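Local coordinates for homoserine dehydrogenase (Staphylococcus aureus M1064, PDB 4PG7), which probably catalyses the NAD(P)-dependent interconversion of aspartate semialdehyde and homoserine in the aspartic acid pathway, at residues A[24-29]-A[95-100]; A[109-114]-A[132-137]; A[119-124]-A[145-150]. All coordinates share one frame; numbering follows the deposited sequence.

In the fold
From the N terminus, strand 22-29 opens the parallel sheet of the nucleotide-binding domain, and interaction 1 closes the first loop, across 65 residues, by pairing it with strand 95-98. The chain then runs through helix 106-115, strand 119-122, helix 129-141 and strand 146-147. Interaction 2 packs the two helices together and interaction 3 pairs the two strands; because their segments alternate along the chain, these contacts cross, whereas interaction 1 precedes both. Strands 95-98 and 119-122 are neighbours, so interactions 1 and 3 share one sheet, joined by backbone bonds and by E98 OE1 to T122 OG1. Interaction 2 covers that sheet: L110 lies against E98, and L135 against L146.

Interaction 1. Residues A[24-29]-A[95-100]; sequences LNIALL and IIVEVM
A27 and V97 hold the centre of this strand pair through their backbones. V97 N donates to A27 O at 2.8 Å, and L29 N to V97 O at 2.8 Å; V99 N extends the series to L29 O. At the other end the bonding slackens: A27 N reaches I95 O at 3.2 Å, while I95 N to N25 O is weak. CA-H...O contacts from I26 and L28 accompany these bonds. The axes run the same way, 20° apart, which fits the centre of a Rossmann-type sheet (order 321456), where the first strand lies beside the fourth; a probable GxGxxG dinucleotide-binding motif, starting at G30, follows strand 22-29.

Apolar contacts divide between two faces. On that of A27, L29 and I96, L29 CD1 touches I96 CG2 at 3.7 Å. L29 CD1 also lies 4.0 Å from E98 CG, the side chains crossing at about a right angle. On the opposite face I26 CG2 meets I95 CB, and I95 CD1 reaches L24 CD2 at 3.9 Å.

E98 brings a buried carboxylate. OE2 accepts from M100 N at 2.8 Å, on its anti side and 20° out of plane, and from G101 N; OE1 pairs with T122 and N124.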
ATOM      1  N   LEU A  24      -5.728  31.853 -13.197  1.00 53.68           N
ATOM      2  CA  LEU A  24      -5.812  31.422 -11.800  1.00 53.23           C
ATOM      3  C   LEU A  24      -4.709  32.127 -11.032  1.00 48.80           C
ATOM      4  O   LEU A  24      -3.526  31.799 -11.176  1.00 46.42           O
ATOM      5  CB  LEU A  24      -5.660  29.904 -11.675  1.00 55.07           C
ATOM      6  CG  LEU A  24      -6.955  29.121 -11.491  1.00 59.20           C
ATOM      7  CD1 LEU A  24      -6.705  27.629 -11.656  1.00 61.79           C
ATOM      8  CD2 LEU A  24      -7.550  29.395 -10.120  1.00 61.81           C
ATOM      9  N   ASN A  25      -5.101  33.105 -10.224  1.00 46.83           N
ATOM     10  CA  ASN A  25      -4.143  33.903  -9.469  1.00 44.48           C
ATOM     11  C   ASN A  25      -3.863  33.237  -8.127  1.00 43.31           C
ATOM     12  O   ASN A  25      -4.780  32.965  -7.342  1.00 44.43           O
ATOM     13  CB  ASN A  25      -4.672  35.314  -9.274  1.00 44.87           C
ATOM     14  CG  ASN A  25      -4.622  36.140 -10.554  1.00 45.85           C
ATOM     15  OD1 ASN A  25      -3.580  36.259 -11.187  1.00 46.11           O
ATOM     16  ND2 ASN A  25      -5.743  36.713 -10.929  1.00 45.74           N
ATOM     17  N   ILE A  26      -2.599  32.919  -7.884  1.00 41.28           N
ATOM     18  CA  ILE A  26      -2.231  32.245  -6.648  1.00 40.30           C
ATOM     19  C   ILE A  26      -1.149  33.017  -5.910  1.00 38.88           C
ATOM     20  O   ILE A  26      -0.442  33.854  -6.487  1.00 38.09           O
ATOM     21  CB  ILE A  26      -1.794  30.778  -6.901  1.00 39.88           C
ATOM     22  CG1 ILE A  26      -0.379  30.682  -7.483  1.00 40.08           C
ATOM     23  CG2 ILE A  26      -2.773  30.082  -7.833  1.00 40.28           C
ATOM     24  CD1 ILE A  26       0.147  29.251  -7.537  1.00 40.00           C
ATOM     25  N   ALA A  27      -1.042  32.724  -4.626  1.00 38.41           N
ATOM     26  CA  ALA A  27       0.056  33.193  -3.804  1.00 38.52           C
ATOM     27  C   ALA A  27       0.704  32.025  -3.051  1.00 38.58           C
ATOM     28  O   ALA A  27       0.023  31.069  -2.646  1.00 36.95           O
ATOM     29  CB  ALA A  27      -0.439  34.239  -2.838  1.00 38.75           C
ATOM     30  N   LEU A  28       2.020  32.120  -2.875  1.00 39.58           N
ATOM     31  CA  LEU A  28       2.785  31.148  -2.083  1.00 41.83           C
ATOM     32  C   LEU A  28       3.181  31.752  -0.766  1.00 44.16           C
ATOM     33  O   LEU A  28       3.658  32.891  -0.728  1.00 45.63           O
ATOM     34  CB  LEU A  28       4.071  30.753  -2.776  1.00 43.97           C
ATOM     35  CG  LEU A  28       4.045  29.414  -3.457  1.00 46.32           C
ATOM     36  CD1 LEU A  28       3.219  29.565  -4.724  1.00 48.57           C
ATOM     37  CD2 LEU A  28       5.470  28.950  -3.731  1.00 47.55           C
ATOM     38  N   LEU A  29       2.938  31.020   0.321  1.00 43.67           N
ATOM     39  CA  LEU A  29       3.396  31.450   1.628  1.00 44.99           C
ATOM     40  C   LEU A  29       4.608  30.596   1.948  1.00 47.34           C
ATOM     41  O   LEU A  29       4.460  29.420   2.307  1.00 46.46           O
ATOM     42  CB  LEU A  29       2.297  31.297   2.683  1.00 44.85           C
ATOM     43  CG  LEU A  29       0.945  31.945   2.400  1.00 46.04           C
ATOM     44  CD1 LEU A  29       0.000  31.672   3.550  1.00 46.94           C
ATOM     45  CD2 LEU A  29       1.094  33.450   2.192  1.00 47.62           C
ATOM     46  N   ILE A  95      -6.392  31.122  -5.010  1.00 43.05           N
ATOM     47  CA  ILE A  95      -5.822  30.035  -4.220  1.00 43.97           C
ATOM     48  C   ILE A  95      -4.578  30.477  -3.452  1.00 42.95           C
ATOM     49  O   ILE A  95      -3.711  31.163  -3.996  1.00 40.02           O
ATOM     50  CB  ILE A  95      -5.409  28.849  -5.126  1.00 46.12           C
ATOM     51  CG1 ILE A  95      -6.560  28.441  -6.067  1.00 48.27           C
ATOM     52  CG2 ILE A  95      -4.951  27.667  -4.275  1.00 45.24           C
ATOM     53  CD1 ILE A  95      -6.191  27.373  -7.079  1.00 47.15           C
ATOM     54  N   ILE A  96      -4.484  30.044  -2.196  1.00 43.27           N
ATOM     55  CA  ILE A  96      -3.300  30.277  -1.367  1.00 42.80           C
ATOM     56  C   ILE A  96      -2.598  28.940  -1.137  1.00 41.66           C
ATOM     57  O   ILE A  96      -3.213  27.970  -0.673  1.00 39.35           O
ATOM     58  CB  ILE A  96      -3.663  30.849   0.013  1.00 45.14           C
ATOM     59  CG1 ILE A  96      -4.555  32.087  -0.120  1.00 47.81           C
ATOM     60  CG2 ILE A  96      -2.407  31.169   0.809  1.00 44.56           C
ATOM     61  CD1 ILE A  96      -3.885  33.249  -0.776  1.00 48.12           C
ATOM     62  N   VAL A  97      -1.318  28.901  -1.474  1.00 39.26           N
ATOM     63  CA  VAL A  97      -0.493  27.703  -1.298  1.00 37.25           C
ATOM     64  C   VAL A  97       0.479  27.960  -0.163  1.00 36.95           C
ATOM     65  O   VAL A  97       1.353  28.816  -0.270  1.00 35.49           O
ATOM     66  CB  VAL A  97       0.290  27.385  -2.572  1.00 36.33           C
ATOM     67  CG1 VAL A  97       1.165  26.149  -2.361  1.00 36.35           C
ATOM     68  CG2 VAL A  97      -0.676  27.180  -3.727  1.00 35.22           C
ATOM     69  N   GLU A  98       0.305  27.244   0.943  1.00 37.12           N
ATOM     70  CA  GLU A  98       1.124  27.479   2.121  1.00 38.01           C
ATOM     71  C   GLU A  98       2.161  26.369   2.304  1.00 38.06           C
ATOM     72  O   GLU A  98       1.819  25.197   2.425  1.00 38.56           O
ATOM     73  CB  GLU A  98       0.232  27.598   3.349  1.00 38.66           C
ATOM     74  CG  GLU A  98       0.966  27.985   4.611  1.00 39.37           C
ATOM     75  CD  GLU A  98       1.351  26.772   5.448  1.00 40.70           C
ATOM     76  OE1 GLU A  98       0.434  26.006   5.825  1.00 41.24           O
ATOM     77  OE2 GLU A  98       2.559  26.594   5.720  1.00 39.51           O
ATOM     78  N   VAL A  99       3.424  26.775   2.336  1.00 38.25           N
ATOM     79  CA  VAL A  99       4.561  25.875   2.505  1.00 39.08           C
ATOM     80  C   VAL A  99       5.531  26.474   3.525  1.00 39.87           C
ATOM     81  O   VAL A  99       6.722  26.265   3.455  1.00 41.29           O
ATOM     82  CB  VAL A  99       5.260  25.588   1.166  1.00 38.53           C
ATOM     83  CG1 VAL A  99       4.342  24.776   0.268  1.00 41.20           C
ATOM     84  CG2 VAL A  99       5.663  26.865   0.462  1.00 40.42           C
ATOM     85  N   MET A 100       4.988  27.209   4.480  1.00 41.40           N
ATOM     86  CA  MET A 100       5.772  27.952   5.442  1.00 45.92           C
ATOM     87  C   MET A 100       6.109  27.094   6.661  1.00 45.59           C
ATOM     88  O   MET A 100       7.195  27.217   7.217  1.00 44.50           O
ATOM     89  CB  MET A 100       4.978  29.185   5.895  1.00 50.49           C
ATOM     90  CG  MET A 100       5.699  30.099   6.869  1.00 54.12           C
ATOM     91  SD  MET A 100       7.062  30.995   6.104  1.00 62.80           S
ATOM     92  CE  MET A 100       6.185  32.371   5.364  1.00 61.42           C
TER

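Interaction 2. Residues A[109-114]-A[132-137]; sequences WLRTAL and LKLLED
L135 reaches across to helix 106-115 and meets L110, R111 and L114. The two helices lie on one face of the Rossmann-type sheet and connect its successive parallel strands, which is why they run nearly alongside each other: the segment axes differ by 14° and come no closer than 10.2 Å. At that spacing side chains do most of the touching, with CD2 of L135 at the centre.

The torsions of L135 account for this. CG sits beside the backbone N and anti to the carbonyl carbon (chi1 -67°), and chi2 is near trans; together they bring CD2 to the facing helix. There L135 CD2 touches L114 CD1 at 3.8 Å and also meets L110 CB and R111 CG. CD1 of L135 approaches L110 CD1 at 4.1 Å. The L135 side chain runs obliquely to L110 but at about a right angle to R111 and L114.

L134 takes the less common rotamer, its CG lying between the backbone N and the carbonyl carbon (chi1 83°). CD1 thereby meets the aliphatic part of R111, whose chain crosses it nearly at right angles and bends at chi3. On the sheet side of the helices, V120 packs on L110 and L114, and L146 on L135. L114 CD1 also rests against the backbone of the opposite helix, 3.6 Å from L135 O, and L134 CD1 lies 3.8 Å from R111 NE, oblique to the guanidinium.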
ATOM      1  N   TRP A 109      -3.461  32.580   9.489  1.00 45.67           N
ATOM      2  CA  TRP A 109      -3.392  33.010   8.104  1.00 45.32           C
ATOM      3  C   TRP A 109      -4.333  32.182   7.251  1.00 45.23           C
ATOM      4  O   TRP A 109      -5.056  32.717   6.410  1.00 45.03           O
ATOM      5  CB  TRP A 109      -1.977  32.870   7.533  1.00 44.95           C
ATOM      6  CG  TRP A 109      -0.956  33.726   8.187  1.00 44.10           C
ATOM      7  CD1 TRP A 109      -1.172  34.731   9.070  1.00 45.34           C
ATOM      8  CD2 TRP A 109       0.455  33.674   7.968  1.00 43.57           C
ATOM      9  NE1 TRP A 109       0.021  35.308   9.424  1.00 46.59           N
ATOM     10  CE2 TRP A 109       1.035  34.671   8.766  1.00 44.33           C
ATOM     11  CE3 TRP A 109       1.287  32.858   7.193  1.00 43.38           C
ATOM     12  CZ2 TRP A 109       2.413  34.892   8.808  1.00 44.99           C
ATOM     13  CZ3 TRP A 109       2.662  33.074   7.240  1.00 43.70           C
ATOM     14  CH2 TRP A 109       3.207  34.088   8.039  1.00 42.71           C
ATOM     15  N   LEU A 110      -4.321  30.871   7.469  1.00 45.54           N
ATOM     16  CA  LEU A 110      -5.140  29.972   6.662  1.00 45.26           C
ATOM     17  C   LEU A 110      -6.629  30.146   6.986  1.00 46.09           C
ATOM     18  O   LEU A 110      -7.471  30.109   6.079  1.00 46.45           O
ATOM     19  CB  LEU A 110      -4.693  28.525   6.831  1.00 42.78           C
ATOM     20  CG  LEU A 110      -3.216  28.263   6.497  1.00 42.95           C
ATOM     21  CD1 LEU A 110      -2.905  26.786   6.673  1.00 42.20           C
ATOM     22  CD2 LEU A 110      -2.841  28.712   5.097  1.00 42.66           C
ATOM     23  N   ARG A 111      -6.946  30.380   8.254  1.00 46.94           N
ATOM     24  CA  ARG A 111      -8.329  30.675   8.659  1.00 48.40           C
ATOM     25  C   ARG A 111      -8.843  31.922   7.936  1.00 47.92           C
ATOM     26  O   ARG A 111      -9.972  31.954   7.437  1.00 48.30           O
ATOM     27  CB  ARG A 111      -8.416  30.890  10.172  1.00 51.61           C
ATOM     28  CG  ARG A 111      -8.153  29.625  10.992  1.00 54.40           C
ATOM     29  CD  ARG A 111      -7.885  29.914  12.467  1.00 57.47           C
ATOM     30  NE  ARG A 111      -9.099  29.804  13.266  1.00 61.92           N
ATOM     31  CZ  ARG A 111      -9.953  30.797  13.496  1.00 67.59           C
ATOM     32  NH1 ARG A 111      -9.747  32.018  13.011  1.00 71.05           N
ATOM     33  NH2 ARG A 111     -11.028  30.571  14.233  1.00 70.75           N
ATOM     34  N   THR A 112      -8.017  32.957   7.901  1.00 46.16           N
ATOM     35  CA  THR A 112      -8.385  34.189   7.213  1.00 47.10           C
ATOM     36  C   THR A 112      -8.622  33.939   5.716  1.00 45.78           C
ATOM     37  O   THR A 112      -9.619  34.404   5.157  1.00 48.65           O
ATOM     38  CB  THR A 112      -7.324  35.271   7.429  1.00 46.40           C
ATOM     39  OG1 THR A 112      -7.194  35.516   8.834  1.00 45.47           O
ATOM     40  CG2 THR A 112      -7.707  36.563   6.716  1.00 47.96           C
ATOM     41  N   ALA A 113      -7.712  33.212   5.080  1.00 43.30           N
ATOM     42  CA  ALA A 113      -7.828  32.906   3.655  1.00 44.15           C
ATOM     43  C   ALA A 113      -9.163  32.228   3.344  1.00 45.52           C
ATOM     44  O   ALA A 113      -9.870  32.620   2.400  1.00 46.55           O
ATOM     45  CB  ALA A 113      -6.672  32.029   3.196  1.00 40.43           C
ATOM     46  N   LEU A 114      -9.514  31.237   4.158  1.00 45.15           N
ATOM     47  CA  LEU A 114     -10.749  30.486   3.974  1.00 45.87           C
ATOM     48  C   LEU A 114     -11.981  31.371   4.195  1.00 48.60           C
ATOM     49  O   LEU A 114     -12.958  31.283   3.437  1.00 47.45           O
ATOM     50  CB  LEU A 114     -10.787  29.264   4.899  1.00 44.64           C
ATOM     51  CG  LEU A 114      -9.723  28.198   4.645  1.00 43.54           C
ATOM     52  CD1 LEU A 114      -9.610  27.248   5.826  1.00 43.82           C
ATOM     53  CD2 LEU A 114     -10.007  27.418   3.366  1.00 43.58           C
ATOM     54  N   LEU A 132      -6.199  20.410  11.319  1.00 40.57           N
ATOM     55  CA  LEU A 132      -6.814  19.956  10.075  1.00 42.20           C
ATOM     56  C   LEU A 132      -8.333  19.936  10.178  1.00 44.26           C
ATOM     57  O   LEU A 132      -9.031  20.228   9.204  1.00 45.62           O
ATOM     58  CB  LEU A 132      -6.319  18.566   9.684  1.00 41.51           C
ATOM     59  CG  LEU A 132      -4.829  18.448   9.348  1.00 42.49           C
ATOM     60  CD1 LEU A 132      -4.453  16.978   9.171  1.00 41.84           C
ATOM     61  CD2 LEU A 132      -4.462  19.269   8.112  1.00 43.23           C
ATOM     62  N   LYS A 133      -8.828  19.591  11.359  1.00 44.09           N
ATOM     63  CA  LYS A 133     -10.253  19.523  11.610  1.00 47.03           C
ATOM     64  C   LYS A 133     -10.877  20.906  11.467  1.00 48.06           C
ATOM     65  O   LYS A 133     -11.826  21.084  10.695  1.00 48.26           O
ATOM     66  CB  LYS A 133     -10.505  18.965  13.008  1.00 47.16           C
ATOM     67  CG  LYS A 133     -11.928  19.081  13.506  1.00 52.26           C
ATOM     68  CD  LYS A 133     -12.918  18.402  12.578  1.00 55.71           C
ATOM     69  CE  LYS A 133     -14.258  18.183  13.278  1.00 59.88           C
ATOM     70  NZ  LYS A 133     -15.356  17.957  12.295  1.00 62.22           N
ATOM     71  N   LEU A 134     -10.344  21.867  12.216  1.00 48.01           N
ATOM     72  CA  LEU A 134     -10.887  23.218  12.217  1.00 50.07           C
ATOM     73  C   LEU A 134     -10.758  23.866  10.832  1.00 49.11           C
ATOM     74  O   LEU A 134     -11.640  24.612  10.429  1.00 50.05           O
ATOM     75  CB  LEU A 134     -10.255  24.078  13.331  1.00 52.38           C
ATOM     76  CG  LEU A 134      -8.898  24.769  13.139  1.00 54.07           C
ATOM     77  CD1 LEU A 134      -9.004  26.124  12.417  1.00 56.24           C
ATOM     78  CD2 LEU A 134      -8.262  24.977  14.498  1.00 54.60           C
ATOM     79  N   LEU A 135      -9.680  23.580  10.101  1.00 44.95           N
ATOM     80  CA  LEU A 135      -9.529  24.121   8.753  1.00 44.49           C
ATOM     81  C   LEU A 135     -10.488  23.466   7.754  1.00 45.44           C
ATOM     82  O   LEU A 135     -11.081  24.158   6.912  1.00 42.46           O
ATOM     83  CB  LEU A 135      -8.065  24.037   8.262  1.00 43.41           C
ATOM     84  CG  LEU A 135      -7.086  24.937   9.024  1.00 42.65           C
ATOM     85  CD1 LEU A 135      -5.642  24.580   8.725  1.00 42.56           C
ATOM     86  CD2 LEU A 135      -7.341  26.407   8.698  1.00 45.55           C
ATOM     87  N   GLU A 136     -10.637  22.143   7.830  1.00 45.75           N
ATOM     88  CA  GLU A 136     -11.586  21.444   6.964  1.00 48.95           C
ATOM     89  C   GLU A 136     -13.034  21.962   7.139  1.00 49.01           C
ATOM     90  O   GLU A 136     -13.747  22.139   6.146  1.00 47.09           O
ATOM     91  CB  GLU A 136     -11.535  19.935   7.200  1.00 53.01           C
ATOM     92  CG  GLU A 136     -10.338  19.265   6.540  1.00 55.70           C
ATOM     93  CD  GLU A 136     -10.454  17.756   6.510  1.00 59.35           C
ATOM     94  OE1 GLU A 136     -10.397  17.128   7.599  1.00 60.96           O
ATOM     95  OE2 GLU A 136     -10.598  17.212   5.383  1.00 59.93           O
ATOM     96  N   ASP A 137     -13.444  22.212   8.385  1.00 48.70           N
ATOM     97  CA  ASP A 137     -14.803  22.694   8.683  1.00 52.83           C
ATOM     98  C   ASP A 137     -14.989  24.116   8.155  1.00 54.77           C
ATOM     99  O   ASP A 137     -16.033  24.460   7.593  1.00 53.20           O
ATOM    100  CB  ASP A 137     -15.068  22.735  10.195  1.00 54.60           C
ATOM    101  CG  ASP A 137     -15.153  21.359  10.839  1.00 54.42           C
ATOM    102  OD1 ASP A 137     -15.250  20.340  10.126  1.00 54.67           O
ATOM    103  OD2 ASP A 137     -15.120  21.312  12.084  1.00 55.81           O
TER

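Interaction 3. Residues A[119-124]-A[145-150]; sequences HVITAN and ALKFEA
V120 and K147 supply the tightest polar links between these parallel strands. K147 N donates to V120 O at 2.9 Å, and T122 N to K147 O at the same length, the latter nearly along the carbonyl axis. V120 N reaches A145 O at 3.0 Å from 19° off the carbonyl plane. A side chain extends the pairing: A145 N donates to H119 ND1 at 3.2 Å, nearly straight (172°) and in the ring plane.

Beyond K147 the strand pairing gives way to a 3-10 turn at 149-150, and a water there donates to T122 O and accepts from A150 N. With chi1 at -179°, T122 turns OG1 away from its own N to accept from N124 N in an ST turn, and OG1 also pairs with E98; T122 CG2 is left against F148 CB at 3.8 Å.

V120 and L146 lie side by side, CG1 to CD1 at 3.6 Å, and A123 CB presses on A150 CB at 3.4 Å, tighter than usual carbon contact.

The two strands and helix 129-141 between them make up a beta-alpha-beta unit. That helix covers L146 and F148, helix 106-115 covers V120, and helix 323-339 touches H119, K147 and A150, while strand 95-98 flanks strand 119-122.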
ATOM      1  N   HIS A 119      -9.389  29.183  -1.818  1.00 47.95           N
ATOM      2  CA  HIS A 119      -8.979  27.792  -1.684  1.00 46.26           C
ATOM      3  C   HIS A 119      -7.590  27.772  -1.047  1.00 44.72           C
ATOM      4  O   HIS A 119      -6.766  28.654  -1.300  1.00 44.38           O
ATOM      5  CB  HIS A 119      -8.919  27.084  -3.045  1.00 47.21           C
ATOM      6  CG  HIS A 119     -10.169  27.209  -3.861  1.00 50.48           C
ATOM      7  ND1 HIS A 119     -11.357  26.609  -3.509  1.00 51.81           N
ATOM      8  CD2 HIS A 119     -10.417  27.878  -5.015  1.00 51.75           C
ATOM      9  CE1 HIS A 119     -12.282  26.899  -4.405  1.00 53.78           C
ATOM     10  NE2 HIS A 119     -11.739  27.675  -5.326  1.00 52.67           N
ATOM     11  N   VAL A 120      -7.334  26.754  -0.233  1.00 42.98           N
ATOM     12  CA  VAL A 120      -6.068  26.622   0.456  1.00 42.37           C
ATOM     13  C   VAL A 120      -5.449  25.256   0.209  1.00 42.49           C
ATOM     14  O   VAL A 120      -6.083  24.225   0.421  1.00 40.41           O
ATOM     15  CB  VAL A 120      -6.236  26.840   1.967  1.00 42.53           C
ATOM     16  CG1 VAL A 120      -4.971  26.454   2.727  1.00 42.53           C
ATOM     17  CG2 VAL A 120      -6.584  28.287   2.229  1.00 42.74           C
ATOM     18  N   ILE A 121      -4.206  25.269  -0.247  1.00 41.79           N
ATOM     19  CA  ILE A 121      -3.411  24.069  -0.371  1.00 42.53           C
ATOM     20  C   ILE A 121      -2.226  24.233   0.562  1.00 42.63           C
ATOM     21  O   ILE A 121      -1.530  25.244   0.504  1.00 41.67           O
ATOM     22  CB  ILE A 121      -2.936  23.866  -1.806  1.00 43.22           C
ATOM     23  CG1 ILE A 121      -4.159  23.792  -2.725  1.00 45.42           C
ATOM     24  CG2 ILE A 121      -2.087  22.599  -1.923  1.00 42.90           C
ATOM     25  CD1 ILE A 121      -3.823  23.858  -4.187  1.00 46.72           C
ATOM     26  N   THR A 122      -2.030  23.254   1.444  1.00 40.89           N
ATOM     27  CA  THR A 122      -0.957  23.326   2.427  1.00 41.84           C
ATOM     28  C   THR A 122      -0.102  22.061   2.457  1.00 39.84           C
ATOM     29  O   THR A 122      -0.616  20.942   2.333  1.00 40.22           O
ATOM     30  CB  THR A 122      -1.495  23.616   3.834  1.00 42.71           C
ATOM     31  OG1 THR A 122      -0.401  23.689   4.743  1.00 43.61           O
ATOM     32  CG2 THR A 122      -2.502  22.542   4.318  1.00 44.25           C
ATOM     33  N   ALA A 123       1.200  22.258   2.632  1.00 38.96           N
ATOM     34  CA  ALA A 123       2.149  21.160   2.857  1.00 38.56           C
ATOM     35  C   ALA A 123       2.811  21.325   4.218  1.00 38.44           C
ATOM     36  O   ALA A 123       3.916  20.834   4.454  1.00 38.92           O
ATOM     37  CB  ALA A 123       3.198  21.153   1.769  1.00 38.51           C
ATOM     38  N   ASN A 124       2.119  22.029   5.110  1.00 40.59           N
ATOM     39  CA  ASN A 124       2.630  22.367   6.425  1.00 41.28           C
ATOM     40  C   ASN A 124       2.780  21.114   7.308  1.00 43.22           C
ATOM     41  O   ASN A 124       1.787  20.509   7.711  1.00 39.76           O
ATOM     42  CB  ASN A 124       1.662  23.357   7.046  1.00 41.78           C
ATOM     43  CG  ASN A 124       2.120  23.906   8.377  1.00 42.26           C
ATOM     44  OD1 ASN A 124       2.785  23.229   9.172  1.00 39.48           O
ATOM     45  ND2 ASN A 124       1.735  25.156   8.644  1.00 41.02           N
ATOM     46  N   ALA A 145     -12.103  24.740  -0.985  1.00 48.66           N
ATOM     47  CA  ALA A 145     -11.355  23.523  -0.773  1.00 48.23           C
ATOM     48  C   ALA A 145     -10.199  23.750   0.187  1.00 48.09           C
ATOM     49  O   ALA A 145      -9.567  24.812   0.193  1.00 49.15           O
ATOM     50  CB  ALA A 145     -10.820  23.031  -2.101  1.00 47.91           C
ATOM     51  N   LEU A 146      -9.943  22.752   1.016  1.00 48.46           N
ATOM     52  CA  LEU A 146      -8.719  22.679   1.795  1.00 47.93           C
ATOM     53  C   LEU A 146      -8.057  21.378   1.395  1.00 47.75           C
ATOM     54  O   LEU A 146      -8.660  20.321   1.551  1.00 46.11           O
ATOM     55  CB  LEU A 146      -9.015  22.663   3.292  1.00 47.83           C
ATOM     56  CG  LEU A 146      -7.737  22.494   4.122  1.00 48.54           C
ATOM     57  CD1 LEU A 146      -6.956  23.803   4.189  1.00 47.64           C
ATOM     58  CD2 LEU A 146      -8.066  21.991   5.513  1.00 49.61           C
ATOM     59  N   LYS A 147      -6.844  21.462   0.858  1.00 47.26           N
ATOM     60  CA  LYS A 147      -6.090  20.291   0.431  1.00 50.03           C
ATOM     61  C   LYS A 147      -4.799  20.196   1.232  1.00 49.14           C
ATOM     62  O   LYS A 147      -3.996  21.135   1.242  1.00 48.99           O
ATOM     63  CB  LYS A 147      -5.748  20.393  -1.043  1.00 50.90           C
ATOM     64  CG  LYS A 147      -6.944  20.552  -1.954  1.00 55.87           C
ATOM     65  CD  LYS A 147      -7.608  19.217  -2.249  1.00 59.58           C
ATOM     66  CE  LYS A 147      -8.969  19.441  -2.885  1.00 64.78           C
ATOM     67  NZ  LYS A 147      -9.443  18.271  -3.673  1.00 68.15           N
ATOM     68  N   PHE A 148      -4.595  19.069   1.904  1.00 51.61           N
ATOM     69  CA  PHE A 148      -3.398  18.888   2.727  1.00 52.19           C
ATOM     70  C   PHE A 148      -2.594  17.630   2.411  1.00 54.54           C
ATOM     71  O   PHE A 148      -1.725  17.249   3.197  1.00 54.47           O
ATOM     72  CB  PHE A 148      -3.764  18.953   4.212  1.00 53.83           C
ATOM     73  CG  PHE A 148      -4.840  17.978   4.631  1.00 56.63           C
ATOM     74  CD1 PHE A 148      -4.520  16.687   5.060  1.00 56.95           C
ATOM     75  CD2 PHE A 148      -6.173  18.360   4.633  1.00 58.35           C
ATOM     76  CE1 PHE A 148      -5.520  15.793   5.467  1.00 57.44           C
ATOM     77  CE2 PHE A 148      -7.169  17.479   5.039  1.00 59.14           C
ATOM     78  CZ  PHE A 148      -6.842  16.198   5.453  1.00 56.97           C
ATOM     79  N   GLU A 149      -2.858  17.012   1.255  1.00 56.36           N
ATOM     80  CA  GLU A 149      -2.109  15.832   0.781  1.00 56.09           C
ATOM     81  C   GLU A 149      -0.598  15.975   0.966  1.00 53.35           C
ATOM     82  O   GLU A 149       0.055  15.066   1.468  1.00 52.62           O
ATOM     83  CB  GLU A 149      -2.412  15.547  -0.702  1.00 55.92           C
ATOM     84  N   ALA A 150      -0.046  17.117   0.572  1.00 51.06           N
ATOM     85  CA  ALA A 150       1.392  17.341   0.670  1.00 51.43           C
ATOM     86  C   ALA A 150       1.868  17.372   2.123  1.00 53.80           C
ATOM     87  O   ALA A 150       3.022  17.075   2.408  1.00 53.48           O
ATOM     88  CB  ALA A 150       1.780  18.630  -0.042  1.00 52.08           C
TER
HETATM   89  O   HOH W   1      -1.247  19.482  -0.375  1.00 45.81           O